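Local structure of ribokinase (6ILS) at residues Met1-Ala11 / Tyr54-Leu62; Gly161-Gly169 / Ile183-Glu192. The protein catalyses the ATP- and magnesium-dependent phosphorylation of D-ribose at O-5, giving ribose 5-phosphate for nucleotide and amino acid synthesis or the pentose phosphate pathway. One frame throughout, in Å; residues are numbered along the deposited sequence.

In the fold
Both contacts belong to the large, mostly parallel central sheet of this PfkB-family kinase, whose Rossmann-like core has helices packed against it. Contact 1 pairs strand 5-8 with strand 56-63 and closes first along the chain; contact 2 follows it in series and pairs strand 164-170 with strand 185-187. Strand 138-143 lies between the two pairs and bonds through its backbone to strand 5-8 and to strand 164-170. The contact centres are 16 Å apart, their nearest atoms about 7 Å. Past its strand, contact 1 reaches Ser10, near the bound ribose, whereas contact 2 runs on to Asn189 at ATP, so strands of one sheet lead toward the two substrate sites.

Contact 1 (Met1-Ala11 / Tyr54-Leu62); sequences MAPPLVVVGSA and YPTYFVGRL
The hydroxyl of Tyr54 donates to the carbonyl oxygen of Pro3, with OH and O 2.7 Å apart, just before two parallel strands of the central Rossmann-like sheet, 5-8 and 56-63, come together. Pro3 O lies at the ring edge, and OH is tilted 29° from the carbonyl plane. With CG anti to the backbone N (chi1 -162°), the ring of Tyr54 reaches alongside the incoming chain, bringing its CE2 within 3.5 Å of Leu5 N and its OH to 3.6 Å from Ala2 CB. A leucine here would probably leave Pro3 O without this donor and the segment before the strand less firmly fixed.

The ladder then runs in parallel fashion: Leu5 N to Pro55 O, Tyr57 N to Leu5 O, Val7 N to Tyr57 O, Val59 N to Val7 O and Gly9 N to Val59 O. The Val59-Val7 bond is short, 2.7 Å from N to O, and nearly straight.

On one face of the sheet, Pro4 CB packs at the edge of the Tyr57 ring, 3.6 Å from CD1. Met1 brings SD to the edge of the same ring in a Met-aromatic contact, and the bend at its last torsion (chi3 -53°) sets CE 3.4 Å from Tyr57 OH. His83 stacks on Tyr57, and helix 131-134 meets Val6, Val8 and Val59. Leu5, Thr56, Val7 and Phe58 occupy the other face, where Leu5 CD2 lies beside Thr56 OG1; that hydroxyl donates back to Tyr54 O.

After the strand, Ser10 turns away to hydrogen-bond Glu144, a residue of the ribose pocket. Water takes over between the diverging chains: one molecule accepts from Arg61 N and bridges to Gly9 O, 2.8 Å away. Nearby, Ala11 CB touches both Phe58 CZ and Leu62 CD2, 3.7 Å from the latter.

Contact 2 (Gly161-Gly169 / Ile183-Glu192); sequences GVPVILDVG and IDILSPNETE. With ATP (adenosine-5'-triphosphate), chain E.
Val162 starts the contact through a water that donates to its carbonyl oxygen and to Asp184 OD2. Past Pro163, Val164 is held at both ends: its N donates to the anti lone pair of Asp184 OD2 (2.8 Å), and its O accepts from both Asp184 N and Ile185 N. This opens the parallel pairing of strands 164-170 and 185-187, the two strands of a beta-alpha-beta unit in the central sheet.

Ile165 lies side by side with Ile185, CG1 4.0 Å from its CB, on the face covered by helix 257-270. Leu166 turns to the opposite face and receives Ile183 CD1 on its CB at 3.6 Å; its backbone bonds to Ile185 O and Ser187 N continue the ladder. Asp167, with CG anti to the backbone N (chi1 169°), brings OD1 to accept from Gly169 N in an Asx turn, the donor well above the carboxylate plane. Val168 spreads its methyls, CG2 against Leu186 CD1 and Pro188 CB and CG1 against Glu192 CB, 3.7 Å away. At Gly169, CA comes within 3.3 Å of Glu192 OE2.

Glu192 and Asn189 form a capping box: Glu192 N donates to Asn189 OD1, and Asn189 N to Glu192 OE1. The amide's other end, ND2, donates to ATP O3G at 2.8 Å, so the bond that caps the helix probably also holds the amide in place to meet the gamma-phosphate.

Asp167 OD1 and Glu192 OE1 stand 4.5 Å apart with a water bridging them, while Lys225 forms a salt bridge to Asp167 and probably offsets their mutual repulsion beside the nucleotide.

Contact 1 (Met1-Ala11 / Tyr54-Leu62)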
loop_
_atom_site.group_PDB
_atom_site.type_symbol
_atom_site.label_atom_id
_atom_site.label_comp_id
_atom_site.label_asym_id
_atom_site.label_seq_id
_atom_site.Cartn_x
_atom_site.Cartn_y
_atom_site.Cartn_z
ATOM N N MET B 1 7.625 25.364 27.133
ATOM C CA MET B 1 7.497 23.939 26.832
ATOM C C MET B 1 8.348 23.075 27.767
ATOM O O MET B 1 9.560 23.279 27.904
ATOM C CB MET B 1 7.882 23.652 25.369
ATOM C CG MET B 1 7.475 22.264 24.884
ATOM S SD MET B 1 8.304 21.671 23.384
ATOM C CE MET B 1 7.991 23.028 22.254
ATOM N N ALA B 2 7.697 22.110 28.408
ATOM C CA ALA B 2 8.387 21.104 29.206
ATOM C C ALA B 2 9.371 20.331 28.328
ATOM O O ALA B 2 9.188 20.250 27.103
ATOM C CB ALA B 2 7.383 20.165 29.847
ATOM N N PRO B 3 10.436 19.781 28.931
ATOM C CA PRO B 3 11.343 18.986 28.102
ATOM C C PRO B 3 10.586 17.834 27.451
ATOM O O PRO B 3 9.975 17.018 28.135
ATOM C CB PRO B 3 12.412 18.497 29.097
ATOM C CG PRO B 3 11.834 18.756 30.462
ATOM C CD PRO B 3 10.939 19.939 30.308
ATOM N N PRO B 4 10.604 17.798 26.119
ATOM C CA PRO B 4 9.659 16.967 25.377
ATOM C C PRO B 4 9.973 15.492 25.378
ATOM O O PRO B 4 11.128 15.076 25.567
ATOM C CB PRO B 4 9.770 17.516 23.949
ATOM C CG PRO B 4 11.178 18.018 23.872
ATOM C CD PRO B 4 11.440 18.619 25.227
ATOM N N LEU B 5 8.924 14.703 25.149
ATOM C CA LEU B 5 9.101 13.312 24.752
ATOM C C LEU B 5 9.638 13.300 23.336
ATOM O O LEU B 5 9.010 13.836 22.411
ATOM C CB LEU B 5 7.784 12.527 24.826
ATOM C CG LEU B 5 7.735 11.201 24.050
ATOM C CD1 LEU B 5 8.670 10.178 24.674
ATOM C CD2 LEU B 5 6.304 10.652 24.002
ATOM N N VAL B 6 10.807 12.699 23.155
ATOM C CA VAL B 6 11.360 12.578 21.810
ATOM C C VAL B 6 11.453 11.129 21.375
ATOM O O VAL B 6 12.133 10.310 21.990
ATOM C CB VAL B 6 12.739 13.235 21.707
ATOM C CG1 VAL B 6 13.305 13.028 20.299
ATOM C CG2 VAL B 6 12.621 14.695 22.041
ATOM N N VAL B 7 10.715 10.811 20.316
ATOM C CA VAL B 7 10.662 9.473 19.765
ATOM C C VAL B 7 11.491 9.437 18.498
ATOM O O VAL B 7 11.211 10.167 17.539
ATOM C CB VAL B 7 9.199 9.039 19.436
ATOM C CG1 VAL B 7 9.167 7.606 18.925
ATOM C CG2 VAL B 7 8.292 9.218 20.676
ATOM N N VAL B 8 12.523 8.606 18.499
ATOM C CA VAL B 8 13.306 8.395 17.306
ATOM C C VAL B 8 13.011 6.999 16.823
ATOM O O VAL B 8 13.229 6.018 17.536
ATOM C CB VAL B 8 14.820 8.577 17.562
ATOM C CG1 VAL B 8 15.587 8.447 16.231
ATOM C CG2 VAL B 8 15.080 9.938 18.214
ATOM N N GLY B 9 12.477 6.874 15.615
ATOM C CA GLY B 9 12.160 5.546 15.168
ATOM C C GLY B 9 11.419 5.503 13.856
ATOM O O GLY B 9 11.565 6.397 13.014
ATOM N N SER B 10 10.600 4.467 13.713
ATOM C CA SER B 10 9.988 4.095 12.438
ATOM C C SER B 10 8.607 4.680 12.167
ATOM O O SER B 10 7.830 4.926 13.082
ATOM C CB SER B 10 9.861 2.596 12.366
ATOM O OG SER B 10 9.091 2.127 13.473
ATOM N N ALA B 11 8.303 4.834 10.883
ATOM C CA ALA B 11 6.971 5.185 10.418
ATOM C C ALA B 11 6.635 4.264 9.251
ATOM O O ALA B 11 7.412 4.160 8.320
ATOM C CB ALA B 11 6.898 6.657 9.998
ATOM N N TYR B 54 1.396 15.557 26.077
ATOM C CA TYR B 54 2.784 15.869 26.479
ATOM C C TYR B 54 3.533 16.313 25.223
ATOM O O TYR B 54 3.329 15.682 24.230
ATOM C CB TYR B 54 3.500 14.704 27.148
ATOM C CG TYR B 54 4.708 15.185 27.899
ATOM C CD1 TYR B 54 4.582 15.718 29.164
ATOM C CD2 TYR B 54 5.954 15.180 27.316
ATOM C CE1 TYR B 54 5.678 16.199 29.848
ATOM C CE2 TYR B 54 7.057 15.662 27.982
ATOM C CZ TYR B 54 6.917 16.179 29.249
ATOM O OH TYR B 54 8.002 16.644 29.910
ATOM N N PRO B 55 4.316 17.409 25.260
ATOM C CA PRO B 55 5.044 17.903 24.102
ATOM C C PRO B 55 5.841 16.744 23.502
ATOM O O PRO B 55 6.670 16.267 24.158
ATOM C CB PRO B 55 6.038 18.912 24.680
ATOM C CG PRO B 55 5.427 19.345 25.965
ATOM C CD PRO B 55 4.561 18.212 26.441
ATOM N N THR B 56 5.568 16.412 22.248
ATOM C CA THR B 56 6.166 15.217 21.646
ATOM C C THR B 56 6.735 15.489 20.253
ATOM O O THR B 56 6.040 16.042 19.393
ATOM C CB THR B 56 5.124 14.082 21.549
ATOM O OG1 THR B 56 4.673 13.734 22.865
ATOM C CG2 THR B 56 5.725 12.847 20.892
ATOM N N TYR B 57 7.993 15.108 20.041
ATOM C CA TYR B 57 8.662 15.199 18.755
ATOM C C TYR B 57 8.872 13.803 18.189
ATOM O O TYR B 57 9.220 12.881 18.927
ATOM C CB TYR B 57 10.038 15.883 18.890
ATOM C CG TYR B 57 9.949 17.364 19.107
ATOM C CD1 TYR B 57 9.579 17.878 20.342
ATOM C CD2 TYR B 57 10.211 18.252 18.076
ATOM C CE1 TYR B 57 9.472 19.233 20.546
ATOM C CE2 TYR B 57 10.106 19.617 18.272
ATOM C CZ TYR B 57 9.742 20.099 19.507
ATOM O OH TYR B 57 9.635 21.450 19.716
ATOM N N PHE B 58 8.696 13.656 16.881
ATOM C CA PHE B 58 9.030 12.415 16.206
ATOM C C PHE B 58 10.209 12.679 15.286
ATOM O O PHE B 58 10.149 13.569 14.432
ATOM C CB PHE B 58 7.829 11.869 15.407
ATOM C CG PHE B 58 8.162 10.671 14.553
ATOM C CD1 PHE B 58 8.671 9.512 15.130
ATOM C CD2 PHE B 58 7.950 10.694 13.192
ATOM C CE1 PHE B 58 8.990 8.402 14.374
ATOM C CE2 PHE B 58 8.258 9.580 12.412
ATOM C CZ PHE B 58 8.771 8.422 13.005
ATOM N N VAL B 59 11.284 11.921 15.485
ATOM C CA VAL B 59 12.439 11.961 14.601
ATOM C C VAL B 59 12.459 10.713 13.730
ATOM O O VAL B 59 12.586 9.577 14.216
ATOM C CB VAL B 59 13.759 12.063 15.392
ATOM C CG1 VAL B 59 14.963 12.102 14.426
ATOM C CG2 VAL B 59 13.725 13.262 16.310
ATOM N N GLY B 60 12.317 10.903 12.426
ATOM C CA GLY B 60 12.159 9.761 11.563
ATOM C C GLY B 60 12.417 10.141 10.118
ATOM O O GLY B 60 12.603 11.315 9.814
ATOM N N ARG B 61 12.403 9.136 9.249
ATOM C CA ARG B 61 12.681 9.304 7.818
ATOM C C ARG B 61 11.534 8.765 6.993
ATOM O O ARG B 61 11.122 7.618 7.179
ATOM C CB ARG B 61 13.967 8.582 7.422
ATOM C CG ARG B 61 15.218 9.179 8.032
ATOM C CD ARG B 61 15.344 10.624 7.619
ATOM N NE ARG B 61 16.552 11.249 8.142
ATOM C CZ ARG B 61 16.590 11.948 9.269
ATOM N NH1 ARG B 61 15.488 12.094 10.004
ATOM N NH2 ARG B 61 17.733 12.497 9.667
ATOM N N LEU B 62 11.046 9.591 6.069
ATOM C CA LEU B 62 9.948 9.227 5.189
ATOM C C LEU B 62 10.384 9.302 3.738
ATOM O O LEU B 62 11.336 10.008 3.426
ATOM C CB LEU B 62 8.756 10.162 5.396
ATOM C CG LEU B 62 8.163 10.191 6.797
ATOM C CD1 LEU B 62 7.005 11.172 6.825
ATOM C CD2 LEU B 62 7.701 8.792 7.147
HETATM O O HOH W 1 12.093 6.526 10.238
HETATM O O HOH W 2 9.381 5.546 6.595
#

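Contact 2 (Gly161-Gly169 / Ile183-Glu192)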
loop_
_atom_site.group_PDB
_atom_site.type_symbol
_atom_site.label_atom_id
_atom_site.label_comp_id
_atom_site.label_asym_id
_atom_site.label_seq_id
_atom_site.Cartn_x
_atom_site.Cartn_y
_atom_site.Cartn_z
ATOM N N GLY B 161 22.164 13.059 30.484
ATOM C CA GLY B 161 21.409 12.743 31.684
ATOM C C GLY B 161 19.886 12.675 31.653
ATOM O O GLY B 161 19.244 13.042 32.637
ATOM N N VAL B 162 19.296 12.197 30.555
ATOM C CA VAL B 162 17.826 12.011 30.487
ATOM C C VAL B 162 17.499 10.537 30.161
ATOM O O VAL B 162 18.280 9.867 29.494
ATOM C CB VAL B 162 17.179 13.003 29.459
ATOM C CG1 VAL B 162 18.229 13.961 28.891
ATOM C CG2 VAL B 162 16.434 12.281 28.320
ATOM N N PRO B 163 16.360 10.019 30.651
ATOM C CA PRO B 163 16.091 8.576 30.497
ATOM C C PRO B 163 15.836 8.119 29.053
ATOM O O PRO B 163 15.166 8.807 28.287
ATOM C CB PRO B 163 14.846 8.356 31.356
ATOM C CG PRO B 163 14.232 9.701 31.506
ATOM C CD PRO B 163 15.309 10.708 31.414
ATOM N N VAL B 164 16.384 6.967 28.698
ATOM C CA VAL B 164 16.197 6.383 27.379
ATOM C C VAL B 164 15.528 5.037 27.495
ATOM O O VAL B 164 16.016 4.151 28.211
ATOM C CB VAL B 164 17.540 6.207 26.637
ATOM C CG1 VAL B 164 17.314 5.595 25.261
ATOM C CG2 VAL B 164 18.249 7.535 26.527
ATOM N N ILE B 165 14.412 4.880 26.790
ATOM C CA ILE B 165 13.675 3.626 26.763
ATOM C C ILE B 165 13.805 2.965 25.405
ATOM O O ILE B 165 13.549 3.591 24.370
ATOM C CB ILE B 165 12.152 3.852 27.085
ATOM C CG1 ILE B 165 12.003 4.543 28.441
ATOM C CG2 ILE B 165 11.402 2.526 27.016
ATOM C CD1 ILE B 165 10.554 4.840 28.840
ATOM N N LEU B 166 14.203 1.701 25.406
ATOM C CA LEU B 166 14.276 0.925 24.195
ATOM C C LEU B 166 13.204 -0.151 24.199
ATOM O O LEU B 166 13.231 -1.095 24.999
ATOM C CB LEU B 166 15.674 0.297 24.023
ATOM C CG LEU B 166 15.803 -0.694 22.872
ATOM C CD1 LEU B 166 15.670 -0.007 21.495
ATOM C CD2 LEU B 166 17.153 -1.448 22.962
ATOM N N ASP B 167 12.242 0.021 23.302
ATOM C CA ASP B 167 11.213 -0.971 23.054
ATOM C C ASP B 167 11.867 -2.008 22.173
ATOM O O ASP B 167 12.566 -1.656 21.216
ATOM C CB ASP B 167 9.985 -0.304 22.405
ATOM C CG ASP B 167 8.972 -1.296 21.863
ATOM O OD1 ASP B 167 8.969 -2.470 22.274
ATOM O OD2 ASP B 167 8.161 -0.887 20.995
ATOM N N VAL B 168 11.681 -3.279 22.503
ATOM C CA VAL B 168 12.404 -4.339 21.811
ATOM C C VAL B 168 11.640 -4.726 20.560
ATOM O O VAL B 168 12.147 -5.438 19.696
ATOM C CB VAL B 168 12.643 -5.557 22.748
ATOM C CG1 VAL B 168 13.416 -6.654 22.041
ATOM C CG2 VAL B 168 13.430 -5.107 23.939
ATOM N N GLY B 169 10.421 -4.206 20.432
ATOM C CA GLY B 169 9.613 -4.478 19.259
ATOM C C GLY B 169 10.306 -4.059 17.973
ATOM O O GLY B 169 10.973 -3.019 17.922
ATOM N N ILE B 183 21.175 2.499 27.202
ATOM C CA ILE B 183 19.782 2.821 27.520
ATOM C C ILE B 183 19.534 2.707 29.023
ATOM O O ILE B 183 20.382 2.192 29.764
ATOM C CB ILE B 183 18.822 1.905 26.760
ATOM C CG1 ILE B 183 19.017 0.453 27.216
ATOM C CG2 ILE B 183 19.009 2.086 25.250
ATOM C CD1 ILE B 183 18.053 -0.524 26.632
ATOM N N ASP B 184 18.383 3.196 29.481
ATOM C CA ASP B 184 18.047 3.138 30.903
ATOM C C ASP B 184 16.985 2.076 31.168
ATOM O O ASP B 184 17.051 1.334 32.148
ATOM C CB ASP B 184 17.565 4.502 31.397
ATOM C CG ASP B 184 18.645 5.574 31.309
ATOM O OD1 ASP B 184 19.524 5.602 32.196
ATOM O OD2 ASP B 184 18.622 6.392 30.362
ATOM N N ILE B 185 16.000 1.997 30.282
ATOM C CA ILE B 185 14.927 1.037 30.460
ATOM C C ILE B 185 14.764 0.208 29.209
ATOM O O ILE B 185 14.628 0.753 28.118
ATOM C CB ILE B 185 13.589 1.746 30.785
ATOM C CG1 ILE B 185 13.732 2.579 32.055
ATOM C CG2 ILE B 185 12.466 0.723 30.892
ATOM C CD1 ILE B 185 12.506 3.414 32.403
ATOM N N LEU B 186 14.781 -1.108 29.366
ATOM C CA LEU B 186 14.514 -2.029 28.280
ATOM C C LEU B 186 13.051 -2.459 28.378
ATOM O O LEU B 186 12.588 -2.807 29.473
ATOM C CB LEU B 186 15.445 -3.253 28.357
ATOM C CG LEU B 186 15.356 -4.236 27.191
ATOM C CD1 LEU B 186 15.963 -3.616 25.935
ATOM C CD2 LEU B 186 16.066 -5.561 27.526
ATOM N N SER B 187 12.313 -2.437 27.271
ATOM C CA SER B 187 10.911 -2.863 27.344
ATOM C C SER B 187 10.551 -3.952 26.329
ATOM O O SER B 187 10.135 -3.664 25.205
ATOM C CB SER B 187 9.974 -1.645 27.184
ATOM O OG SER B 187 8.623 -1.990 27.510
ATOM N N PRO B 188 10.714 -5.226 26.729
ATOM C CA PRO B 188 10.335 -6.373 25.915
ATOM C C PRO B 188 8.995 -6.951 26.321
ATOM O O PRO B 188 8.593 -6.785 27.473
ATOM C CB PRO B 188 11.427 -7.388 26.234
ATOM C CG PRO B 188 11.659 -7.153 27.701
ATOM C CD PRO B 188 11.479 -5.646 27.919
ATOM N N ASN B 189 8.338 -7.648 25.406
ATOM C CA ASN B 189 7.271 -8.541 25.812
ATOM C C ASN B 189 7.886 -9.887 26.196
ATOM O O ASN B 189 9.112 -10.022 26.237
ATOM C CB ASN B 189 6.198 -8.705 24.718
ATOM C CG ASN B 189 6.726 -9.323 23.432
ATOM O OD1 ASN B 189 7.774 -9.968 23.403
ATOM N ND2 ASN B 189 5.980 -9.129 22.354
ATOM N N GLU B 190 7.032 -10.861 26.495
ATOM C CA GLU B 190 7.477 -12.191 26.914
ATOM C C GLU B 190 8.345 -12.873 25.864
ATOM O O GLU B 190 9.394 -13.438 26.176
ATOM C CB GLU B 190 6.271 -13.081 27.221
ATOM C CG GLU B 190 5.441 -12.596 28.392
ATOM C CD GLU B 190 4.229 -13.470 28.664
ATOM O OE1 GLU B 190 4.406 -14.612 29.148
ATOM O OE2 GLU B 190 3.100 -13.010 28.388
ATOM N N THR B 191 7.893 -12.829 24.621
ATOM C CA THR B 191 8.601 -13.502 23.537
ATOM C C THR B 191 9.935 -12.817 23.223
ATOM O O THR B 191 10.948 -13.479 23.003
ATOM C CB THR B 191 7.729 -13.557 22.296
ATOM O OG1 THR B 191 6.496 -14.204 22.633
ATOM C CG2 THR B 191 8.423 -14.331 21.174
ATOM N N GLU B 192 9.942 -11.488 23.229
ATOM C CA GLU B 192 11.166 -10.735 22.991
ATOM C C GLU B 192 12.166 -10.946 24.111
ATOM O O GLU B 192 13.372 -11.012 23.872
ATOM C CB GLU B 192 10.857 -9.245 22.829
ATOM C CG GLU B 192 10.064 -8.976 21.563
ATOM C CD GLU B 192 9.313 -7.655 21.569
ATOM O OE1 GLU B 192 9.337 -6.927 22.591
ATOM O OE2 GLU B 192 8.698 -7.357 20.525
HETATM P PG ATP E . 3.607 -6.053 22.578
HETATM O O1G ATP E . 4.889 -5.327 22.768
HETATM O O2G ATP E . 2.720 -5.325 21.581
HETATM O O3G ATP E . 3.837 -7.429 22.032
HETATM P PB ATP E . 2.128 -7.398 24.556
HETATM O O1B ATP E . 1.645 -7.110 25.910
HETATM O O2B ATP E . 2.982 -8.578 24.649
HETATM O O3B ATP E . 2.931 -6.141 24.030
HETATM P PA ATP E . -0.576 -7.597 23.505
HETATM O O1A ATP E . -1.173 -8.881 24.071
HETATM O O2A ATP E . -1.110 -7.353 22.117
HETATM O O3A ATP E . 1.002 -7.723 23.445
HETATM O "O5'" ATP E . -1.000 -6.394 24.414
HETATM C "C5'" ATP E . -0.484 -5.100 24.171
HETATM C "C4'" ATP E . -0.912 -4.180 25.391
HETATM O "O4'" ATP E . -2.448 -4.225 25.544
HETATM C "C3'" ATP E . -0.432 -4.657 26.459
HETATM O "O3'" ATP E . -0.040 -3.593 27.345
HETATM C "C2'" ATP E . -1.643 -5.525 27.186
HETATM O "O2'" ATP E . -1.327 -5.596 28.606
HETATM C "C1'" ATP E . -2.721 -4.917 26.904
HETATM N N9 ATP E . -3.801 -5.883 26.626
HETATM C C8 ATP E . -3.995 -7.030 25.912
HETATM N N7 ATP E . -5.283 -7.423 26.105
HETATM C C5 ATP E . -5.887 -6.509 26.932
HETATM C C6 ATP E . -7.181 -6.432 27.443
HETATM N N6 ATP E . -8.272 -7.341 27.224
HETATM N N1 ATP E . -7.510 -5.422 28.247
HETATM C C2 ATP E . -6.584 -4.449 28.562
HETATM N N3 ATP E . -5.321 -4.510 28.068
HETATM C C4 ATP E . -4.977 -5.554 27.251
HETATM O O HOH W 3 20.429 8.730 30.680
HETATM O O HOH W 4 7.901 -4.751 22.689
#